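Local coordinates for protein serine-pyruvate aminotransferase (AgxT) (Sulfolobus solfataricus, PDB 3ZRP) that probably transfers amino groups between serine or alanine and the 2-oxo acids pyruvate and glyoxylate, using pyridoxal 5'-phosphate as cofactor, at residues A[77-82]-A[100-105]; A[72-77]-A[127-132]; A[268-273]-A[341-346]. All blocks are in the same frame, centred on the assembly; numbering follows the deposited sequence.

Contact 1: residues A[77-82]-A[100-105]; sequences NDKILV and PVNVKV
I80 is gripped by two backbone bonds from the neighbouring strand: its N donates to N102 O at 2.8 Å, and its O accepts from K104 N. The same parallel pattern runs on at both ends. N102 N reaches D78 O, and V82 N reaches K104 O at 2.8 Å. N77 N bonds to P100 O at 2.8 Å. The amide of N102 adds a weak bond from ND2 to N77 O. A water bridges I80 O and N102 O, the second bond weak.

The face with I80, V82, V103 and V105 is apolar. I80 has CG1 beside its own backbone N (chi1 -61°), which carries CD1 back to V101 CG2 at 3.6 Å. V82 CG2 meets V103 CG1 at 4.0 Å, while V82 and V105 lie side by side. On the face with K79, L81, N102 and K104, L81 CD1 lies against the aliphatic start of K104, 4.1 Å from its CG. Earlier on the same face, K79 sends its NZ away to E127 O.

These are the first and last strands of a right-handed beta-alpha-beta crossover, with helix 87-96 between them. F96 of that helix packs on I80, V101 and V103. Helix 116-125 lies against L81 and K104 on the other face. Strand 128-134 flanks strand 79-83, and strand 102-106 is the outermost on this side of the sheet within the chain.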
loop_
_atom_site.group_PDB
_atom_site.type_symbol
_atom_site.label_atom_id
_atom_site.label_comp_id
_atom_site.label_asym_id
_atom_site.label_seq_id
_atom_site.Cartn_x
_atom_site.Cartn_y
_atom_site.Cartn_z
ATOM N N ASN A 77 -18.462 19.031 -9.014
ATOM C CA ASN A 77 -19.335 20.028 -8.380
ATOM C C ASN A 77 -20.222 19.517 -7.239
ATOM O O ASN A 77 -21.017 20.260 -6.686
ATOM C CB ASN A 77 -20.161 20.773 -9.450
ATOM C CG ASN A 77 -19.280 21.364 -10.538
ATOM O OD1 ASN A 77 -18.284 22.033 -10.238
ATOM N ND2 ASN A 77 -19.623 21.102 -11.798
ATOM N N ASP A 78 -20.073 18.248 -6.874
ATOM C CA ASP A 78 -20.789 17.696 -5.699
ATOM C C ASP A 78 -20.487 18.522 -4.437
ATOM O O ASP A 78 -19.375 19.048 -4.270
ATOM C CB ASP A 78 -20.405 16.230 -5.454
ATOM C CG ASP A 78 -21.260 15.243 -6.251
ATOM O OD1 ASP A 78 -22.232 15.680 -6.929
ATOM O OD2 ASP A 78 -20.947 14.025 -6.195
ATOM N N LYS A 79 -21.470 18.630 -3.550
ATOM C CA LYS A 79 -21.305 19.402 -2.323
ATOM C C LYS A 79 -21.082 18.507 -1.107
ATOM O O LYS A 79 -21.844 17.569 -0.828
ATOM C CB LYS A 79 -22.490 20.343 -2.083
ATOM C CG LYS A 79 -22.519 21.505 -3.074
ATOM C CD LYS A 79 -23.812 22.295 -2.926
ATOM C CE LYS A 79 -23.807 23.155 -1.660
ATOM N NZ LYS A 79 -25.192 23.403 -1.176
ATOM N N ILE A 80 -20.001 18.816 -0.415
ATOM C CA ILE A 80 -19.507 18.009 0.696
ATOM C C ILE A 80 -19.474 18.875 1.955
ATOM O O ILE A 80 -18.950 20.007 1.951
ATOM C CB ILE A 80 -18.052 17.480 0.416
ATOM C CG1 ILE A 80 -18.022 16.588 -0.834
ATOM C CG2 ILE A 80 -17.462 16.772 1.678
ATOM C CD1 ILE A 80 -16.590 16.291 -1.330
ATOM N N LEU A 81 -19.987 18.306 3.033
ATOM C CA LEU A 81 -19.838 18.863 4.390
ATOM C C LEU A 81 -18.926 17.966 5.246
ATOM O O LEU A 81 -19.219 16.787 5.461
ATOM C CB LEU A 81 -21.208 18.993 5.069
ATOM C CG LEU A 81 -21.134 19.592 6.488
ATOM C CD1 LEU A 81 -20.760 21.068 6.466
ATOM C CD2 LEU A 81 -22.451 19.343 7.230
ATOM N N VAL A 82 -17.812 18.533 5.683
ATOM C CA VAL A 82 -16.875 17.857 6.595
ATOM C C VAL A 82 -17.068 18.357 8.024
ATOM O O VAL A 82 -16.999 19.557 8.298
ATOM C CB VAL A 82 -15.419 18.129 6.185
ATOM C CG1 VAL A 82 -14.436 17.466 7.201
ATOM C CG2 VAL A 82 -15.180 17.616 4.778
ATOM N N PRO A 100 -12.427 18.300 -8.054
ATOM C CA PRO A 100 -13.417 19.318 -8.472
ATOM C C PRO A 100 -14.735 19.216 -7.692
ATOM O O PRO A 100 -15.799 18.901 -8.267
ATOM C CB PRO A 100 -13.626 18.998 -9.959
ATOM C CG PRO A 100 -13.392 17.526 -10.058
ATOM C CD PRO A 100 -12.284 17.222 -9.058
ATOM N N VAL A 101 -14.651 19.446 -6.382
ATOM C CA VAL A 101 -15.801 19.357 -5.493
ATOM C C VAL A 101 -15.895 20.614 -4.631
ATOM O O VAL A 101 -14.933 21.362 -4.521
ATOM C CB VAL A 101 -15.797 18.082 -4.600
ATOM C CG1 VAL A 101 -16.081 16.846 -5.421
ATOM C CG2 VAL A 101 -14.484 17.957 -3.793
ATOM N N ASN A 102 -17.068 20.854 -4.049
ATOM C CA ASN A 102 -17.268 21.991 -3.170
ATOM C C ASN A 102 -17.279 21.521 -1.726
ATOM O O ASN A 102 -18.064 20.641 -1.355
ATOM C CB ASN A 102 -18.578 22.700 -3.504
ATOM C CG ASN A 102 -18.558 23.322 -4.893
ATOM O OD1 ASN A 102 -17.705 24.160 -5.205
ATOM N ND2 ASN A 102 -19.499 22.918 -5.733
ATOM N N VAL A 103 -16.436 22.126 -0.907
ATOM C CA VAL A 103 -16.305 21.685 0.484
ATOM C C VAL A 103 -16.614 22.775 1.509
ATOM O O VAL A 103 -16.074 23.884 1.440
ATOM C CB VAL A 103 -14.884 21.148 0.752
ATOM C CG1 VAL A 103 -14.745 20.695 2.215
ATOM C CG2 VAL A 103 -14.580 20.005 -0.203
ATOM N N LYS A 104 -17.460 22.441 2.475
ATOM C CA LYS A 104 -17.632 23.269 3.659
ATOM C C LYS A 104 -17.228 22.455 4.890
ATOM O O LYS A 104 -17.593 21.283 4.992
ATOM C CB LYS A 104 -19.085 23.738 3.797
ATOM C CG LYS A 104 -19.316 24.629 5.029
ATOM C CD LYS A 104 -20.541 25.509 4.885
ATOM C CE LYS A 104 -20.876 26.214 6.199
ATOM N NZ LYS A 104 -19.864 27.273 6.481
ATOM N N VAL A 105 -16.493 23.081 5.808
ATOM C CA VAL A 105 -16.055 22.418 7.044
ATOM C C VAL A 105 -16.660 23.078 8.299
ATOM O O VAL A 105 -16.604 24.289 8.447
ATOM C CB VAL A 105 -14.495 22.393 7.179
ATOM C CG1 VAL A 105 -14.076 21.479 8.327
ATOM C CG2 VAL A 105 -13.817 21.935 5.874
HETATM O O HOH W 1 -19.847 22.003 0.026
#

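Contact 2: residues A[72-77]-A[127-132]; sequences SLLKPN and EYKLVA
L74 CD2 touches both residues that carry the far side of this contact. In one of the two conformers of L130 it lies 4.1 Å from L130 CD1, the two leucine side chains crossing at about a right angle. It is also 4.1 Å from K129 CG, part of the lysine's aliphatic chain. L74 has its CG beside the backbone N (chi1 -62°), with the chain then extended, and this brings CD2 to K129 and L130. I80 packs on both leucines, and I216 lies against L74.

The loop 72-77 links helix 63-69 to strand 79-83 in the large, cofactor-binding domain of the aspartate aminotransferase (type I) fold. K129 marks a corner in the backbone of strand 128-134.

The polar contacts gather at the end of K129. The bend at chi2 (79°) carries CE to 3.5 Å from L73 O; a second bend, at chi4, turns NZ. A water accepts from K129 NZ at 2.9 Å and lies 3.2 Å from L73 O. The main partner of the ammonium is D78 OD2, in a salt bridge. D78 OD2 also takes the backbone N of K75, so one carboxylate ties the lysine to the loop.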
loop_
_atom_site.group_PDB
_atom_site.type_symbol
_atom_site.label_atom_id
_atom_site.label_comp_id
_atom_site.label_asym_id
_atom_site.label_seq_id
_atom_site.Cartn_x
_atom_site.Cartn_y
_atom_site.Cartn_z
ATOM N N SER A 72 -14.617 7.937 -5.308
ATOM C CA SER A 72 -15.258 6.956 -6.192
ATOM C C SER A 72 -16.777 7.148 -6.221
ATOM O O SER A 72 -17.466 6.640 -7.136
ATOM C CB SER A 72 -14.962 5.522 -5.714
ATOM O OG SER A 72 -13.555 5.206 -5.749
ATOM N N LEU A 73 -17.298 7.848 -5.213
ATOM C CA LEU A 73 -18.753 8.062 -5.071
ATOM C C LEU A 73 -19.195 9.473 -5.468
ATOM O O LEU A 73 -20.368 9.857 -5.268
ATOM C CB LEU A 73 -19.183 7.748 -3.627
ATOM C CG LEU A 73 -18.899 6.310 -3.153
ATOM C CD1 LEU A 73 -19.296 6.157 -1.695
ATOM C CD2 LEU A 73 -19.596 5.235 -4.017
ATOM N N LEU A 74 -18.259 10.247 -6.025
ATOM C CA LEU A 74 -18.469 11.675 -6.260
ATOM C C LEU A 74 -18.408 12.073 -7.729
ATOM O O LEU A 74 -17.798 11.392 -8.570
ATOM C CB LEU A 74 -17.483 12.520 -5.436
ATOM C CG LEU A 74 -17.598 12.386 -3.899
ATOM C CD1 LEU A 74 -16.509 13.165 -3.206
ATOM C CD2 LEU A 74 -18.977 12.831 -3.399
ATOM N N LYS A 75 -19.071 13.183 -8.012
ATOM C CA LYS A 75 -19.143 13.738 -9.357
ATOM C C LYS A 75 -18.696 15.191 -9.322
ATOM O O LYS A 75 -18.714 15.823 -8.259
ATOM C CB LYS A 75 -20.570 13.601 -9.916
ATOM C CG LYS A 75 -20.865 12.193 -10.420
ATOM C CD LYS A 75 -22.235 12.093 -11.088
ATOM C CE LYS A 75 -22.377 10.767 -11.823
ATOM N NZ LYS A 75 -23.769 10.483 -12.261
ATOM N N PRO A 76 -18.283 15.742 -10.479
ATOM C CA PRO A 76 -17.808 17.131 -10.407
ATOM C C PRO A 76 -18.899 18.064 -9.830
ATOM O O PRO A 76 -20.106 17.850 -10.104
ATOM C CB PRO A 76 -17.494 17.472 -11.876
ATOM C CG PRO A 76 -17.195 16.152 -12.511
ATOM C CD PRO A 76 -18.187 15.204 -11.849
ATOM N N ASN A 77 -18.462 19.031 -9.014
ATOM C CA ASN A 77 -19.335 20.028 -8.380
ATOM C C ASN A 77 -20.222 19.517 -7.239
ATOM O O ASN A 77 -21.017 20.260 -6.686
ATOM C CB ASN A 77 -20.161 20.773 -9.450
ATOM C CG ASN A 77 -19.280 21.364 -10.538
ATOM O OD1 ASN A 77 -18.284 22.033 -10.238
ATOM N ND2 ASN A 77 -19.623 21.102 -11.798
ATOM N N GLU A 127 -28.086 22.009 0.835
ATOM C CA GLU A 127 -28.189 20.681 0.264
ATOM C C GLU A 127 -26.785 20.106 0.080
ATOM O O GLU A 127 -25.935 20.706 -0.598
ATOM C CB GLU A 127 -28.870 20.780 -1.097
ATOM C CG GLU A 127 -29.637 19.544 -1.471
ATOM C CD GLU A 127 -30.902 19.427 -0.667
ATOM O OE1 GLU A 127 -31.681 20.420 -0.621
ATOM O OE2 GLU A 127 -31.106 18.340 -0.081
ATOM N N TYR A 128 -26.529 18.969 0.708
ATOM C CA TYR A 128 -25.211 18.323 0.635
ATOM C C TYR A 128 -25.330 16.907 0.088
ATOM O O TYR A 128 -26.229 16.138 0.483
ATOM C CB TYR A 128 -24.561 18.294 2.029
ATOM C CG TYR A 128 -24.066 19.631 2.471
ATOM C CD1 TYR A 128 -22.851 20.137 1.982
ATOM C CD2 TYR A 128 -24.827 20.431 3.352
ATOM C CE1 TYR A 128 -22.401 21.388 2.383
ATOM C CE2 TYR A 128 -24.387 21.684 3.751
ATOM C CZ TYR A 128 -23.176 22.148 3.271
ATOM O OH TYR A 128 -22.730 23.375 3.652
ATOM N N LYS A 129 -24.427 16.554 -0.819
ATOM C CA LYS A 129 -24.365 15.188 -1.347
ATOM C C LYS A 129 -23.753 14.234 -0.306
ATOM O O LYS A 129 -24.257 13.130 -0.077
ATOM C CB LYS A 129 -23.537 15.206 -2.647
ATOM C CG LYS A 129 -22.875 13.899 -3.133
ATOM C CD LYS A 129 -23.839 12.972 -3.818
ATOM C CE LYS A 129 -23.105 11.841 -4.545
ATOM N NZ LYS A 129 -22.830 12.169 -5.995
ATOM N N LEU A 130 -22.691 14.691 0.339
ATOM C CA LEU A 130 -21.906 13.842 1.228
ATOM C C LEU A 130 -21.504 14.555 2.513
ATOM O O LEU A 130 -21.035 15.704 2.483
ATOM C CB LEU A 130 -20.653 13.326 0.496
ATOM C CG LEU A 130 -19.807 12.301 1.242
ATOM C CD1 LEU A 130 -19.394 11.187 0.288
ATOM C CD2 LEU A 130 -18.565 12.974 1.885
ATOM N N VAL A 131 -21.677 13.851 3.636
ATOM C CA VAL A 131 -21.211 14.319 4.927
ATOM C C VAL A 131 -20.113 13.372 5.443
ATOM O O VAL A 131 -20.301 12.161 5.479
ATOM C CB VAL A 131 -22.375 14.414 5.969
ATOM C CG1 VAL A 131 -21.828 14.917 7.310
ATOM C CG2 VAL A 131 -23.475 15.342 5.430
ATOM N N ALA A 132 -18.981 13.952 5.834
ATOM C CA ALA A 132 -17.847 13.208 6.370
ATOM C C ALA A 132 -17.696 13.454 7.862
ATOM O O ALA A 132 -17.575 14.618 8.313
ATOM C CB ALA A 132 -16.517 13.601 5.632
HETATM O O HOH W 2 -22.308 10.012 -7.788
#

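Contact 3: residues A[268-273]-A[341-346]; sequences IKRHTM and MGWVTP
R270 and H271, on successive positions of one helix, reach the irregular backbone of 341-346, where G342 has phi/psi of 93°/-108°, angles that would jam a side chain against the preceding carbonyl. R270 has CG opposite its backbone N and bends at chi3, which turns the guanidinium to the loop. NH1 and NH2 both donate to G342 O, which lies in the guanidinium plane, 3.0 Å from NH2. NH1 also donates to V344 O at 2.7 Å, tilted from that plane. Thus one charged group ties down two loop carbonyls. In one of the two conformers of W343, its CE3 lies over one guanidinium face, 3.9 Å from R270 NH2, with the ring and guanidinium planes 5° apart. E262 OE2 makes a salt bridge to R270 NE. A methionine in place of R270 would probably leave the carbonyls of G342 and V344 without these donors and E262 without its positive mate.

H271 uses its ring edge. NE2 accepts from G342 N at 3.0 Å, nearly in the ring plane, and ND1 bonds to R267 O, so both ring nitrogens are engaged.

The loop joins strand 335-339 to helix 346-363, and T345 is the N-cap of that helix. The side chain of M341 is about 7 Å from the bound pyridoxal 5'-phosphate. The contact links helix 264-284 to this loop, with helix 246-262 packed against W343.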
loop_
_atom_site.group_PDB
_atom_site.type_symbol
_atom_site.label_atom_id
_atom_site.label_comp_id
_atom_site.label_asym_id
_atom_site.label_seq_id
_atom_site.Cartn_x
_atom_site.Cartn_y
_atom_site.Cartn_z
ATOM N N ILE A 268 -14.790 -4.451 22.929
ATOM C CA ILE A 268 -15.249 -3.091 23.200
ATOM C C ILE A 268 -15.205 -2.835 24.716
ATOM O O ILE A 268 -14.628 -1.843 25.168
ATOM C CB ILE A 268 -16.668 -2.844 22.611
ATOM C CG1 ILE A 268 -16.610 -2.766 21.079
ATOM C CG2 ILE A 268 -17.304 -1.576 23.164
ATOM C CD1 ILE A 268 -17.972 -3.009 20.402
ATOM N N LYS A 269 -15.777 -3.758 25.491
ATOM C CA LYS A 269 -15.798 -3.651 26.952
ATOM C C LYS A 269 -14.402 -3.537 27.540
ATOM O O LYS A 269 -14.168 -2.706 28.437
ATOM C CB LYS A 269 -16.559 -4.835 27.571
ATOM C CG LYS A 269 -18.061 -4.710 27.428
ATOM C CD LYS A 269 -18.782 -5.961 27.890
ATOM C CE LYS A 269 -20.251 -5.932 27.474
ATOM N NZ LYS A 269 -20.808 -7.311 27.321
ATOM N N ARG A 270 -13.466 -4.342 27.021
ATOM C CA ARG A 270 -12.045 -4.241 27.444
ATOM C C ARG A 270 -11.458 -2.856 27.189
ATOM O O ARG A 270 -10.797 -2.311 28.072
ATOM C CB ARG A 270 -11.161 -5.344 26.818
ATOM C CG ARG A 270 -9.629 -5.155 27.070
ATOM C CD ARG A 270 -8.838 -6.410 26.628
ATOM N NE ARG A 270 -9.093 -6.759 25.225
ATOM C CZ ARG A 270 -8.520 -6.157 24.186
ATOM N NH1 ARG A 270 -7.649 -5.174 24.374
ATOM N NH2 ARG A 270 -8.820 -6.533 22.954
ATOM N N HIS A 271 -11.657 -2.302 25.982
ATOM C CA HIS A 271 -11.223 -0.932 25.701
ATOM C C HIS A 271 -11.870 0.090 26.643
ATOM O O HIS A 271 -11.197 0.980 27.140
ATOM C CB HIS A 271 -11.504 -0.550 24.222
ATOM C CG HIS A 271 -10.551 -1.185 23.258
ATOM N ND1 HIS A 271 -10.728 -2.458 22.773
ATOM C CD2 HIS A 271 -9.387 -0.738 22.719
ATOM C CE1 HIS A 271 -9.728 -2.769 21.961
ATOM N NE2 HIS A 271 -8.906 -1.737 21.901
ATOM N N THR A 272 -13.171 -0.049 26.887
ATOM C CA THR A 272 -13.867 0.863 27.818
ATOM C C THR A 272 -13.238 0.802 29.219
ATOM O O THR A 272 -12.963 1.843 29.825
ATOM C CB THR A 272 -15.364 0.543 27.924
ATOM O OG1 THR A 272 -15.956 0.522 26.618
ATOM C CG2 THR A 272 -16.091 1.575 28.803
ATOM N N MET A 273 -12.996 -0.423 29.713
ATOM C CA MET A 273 -12.432 -0.633 31.048
ATOM C C MET A 273 -11.016 -0.074 31.148
ATOM O O MET A 273 -10.693 0.685 32.075
ATOM C CB MET A 273 -12.429 -2.120 31.411
ATOM C CG MET A 273 -11.724 -2.425 32.749
ATOM S SD MET A 273 -11.519 -4.180 33.100
ATOM C CE MET A 273 -13.226 -4.732 33.279
ATOM N N MET A 341 -5.139 0.843 22.587
ATOM C CA MET A 341 -5.986 0.236 21.582
ATOM C C MET A 341 -5.384 -1.048 21.016
ATOM O O MET A 341 -4.173 -1.242 21.030
ATOM C CB MET A 341 -6.286 1.221 20.440
ATOM C CG MET A 341 -5.046 1.503 19.551
ATOM S SD MET A 341 -5.374 2.675 18.212
ATOM C CE MET A 341 -4.828 4.208 18.978
ATOM N N GLY A 342 -6.244 -1.923 20.522
ATOM C CA GLY A 342 -5.796 -3.196 19.941
ATOM C C GLY A 342 -5.829 -4.269 21.014
ATOM O O GLY A 342 -6.914 -4.687 21.453
ATOM N N TRP A 343 -4.636 -4.664 21.459
ATOM C CA TRP A 343 -4.515 -5.757 22.432
ATOM C C TRP A 343 -4.176 -5.299 23.835
ATOM O O TRP A 343 -3.742 -6.082 24.676
ATOM C CB TRP A 343 -3.591 -6.878 21.911
ATOM C CG TRP A 343 -4.311 -7.666 20.820
ATOM C CD1 TRP A 343 -4.150 -7.538 19.466
ATOM C CD2 TRP A 343 -5.369 -8.618 21.009
ATOM N NE1 TRP A 343 -4.997 -8.397 18.805
ATOM C CE2 TRP A 343 -5.763 -9.064 19.727
ATOM C CE3 TRP A 343 -6.003 -9.159 22.142
ATOM C CZ2 TRP A 343 -6.768 -10.021 19.544
ATOM C CZ3 TRP A 343 -6.997 -10.115 21.961
ATOM C CH2 TRP A 343 -7.372 -10.531 20.673
ATOM N N VAL A 344 -4.427 -4.019 24.098
ATOM C CA VAL A 344 -4.120 -3.397 25.389
ATOM C C VAL A 344 -4.836 -4.096 26.568
ATOM O O VAL A 344 -6.007 -4.489 26.454
ATOM C CB VAL A 344 -4.383 -1.864 25.334
ATOM C CG1 VAL A 344 -5.889 -1.559 25.208
ATOM C CG2 VAL A 344 -3.740 -1.125 26.524
ATOM N N THR A 345 -4.115 -4.272 27.680
ATOM C CA THR A 345 -4.626 -5.043 28.827
ATOM C C THR A 345 -4.715 -4.179 30.085
ATOM O O THR A 345 -4.092 -3.123 30.164
ATOM C CB THR A 345 -3.710 -6.273 29.176
ATOM O OG1 THR A 345 -2.421 -5.800 29.599
ATOM C CG2 THR A 345 -3.535 -7.199 27.995
ATOM N N PRO A 346 -5.489 -4.632 31.087
ATOM C CA PRO A 346 -5.464 -3.981 32.388
ATOM C C PRO A 346 -4.046 -3.740 32.906
ATOM O O PRO A 346 -3.774 -2.659 33.418
ATOM C CB PRO A 346 -6.211 -4.980 33.269
ATOM C CG PRO A 346 -7.232 -5.503 32.367
ATOM C CD PRO A 346 -6.555 -5.640 31.026
#

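Contacts 1 and 2 belong to one region. Their centres are 7 Å apart, they share N77, and strands 79-83 and 128-134 lie next to each other in the large sheet. The backbone joins them too, through a probable hydrogen bond from K129 N to K79 O. Contact 1 is the more exposed, at an edge strand, and rests on regular backbone pairing. Contact 2 is smaller and buried, made of leucine packing and a lysine end. Contact 3 lies across the chain's centre, about 36 Å from contact 1 between centres. It too is buried, but side chains of a helix bond to loop backbone there, in place of strand-to-strand pairing.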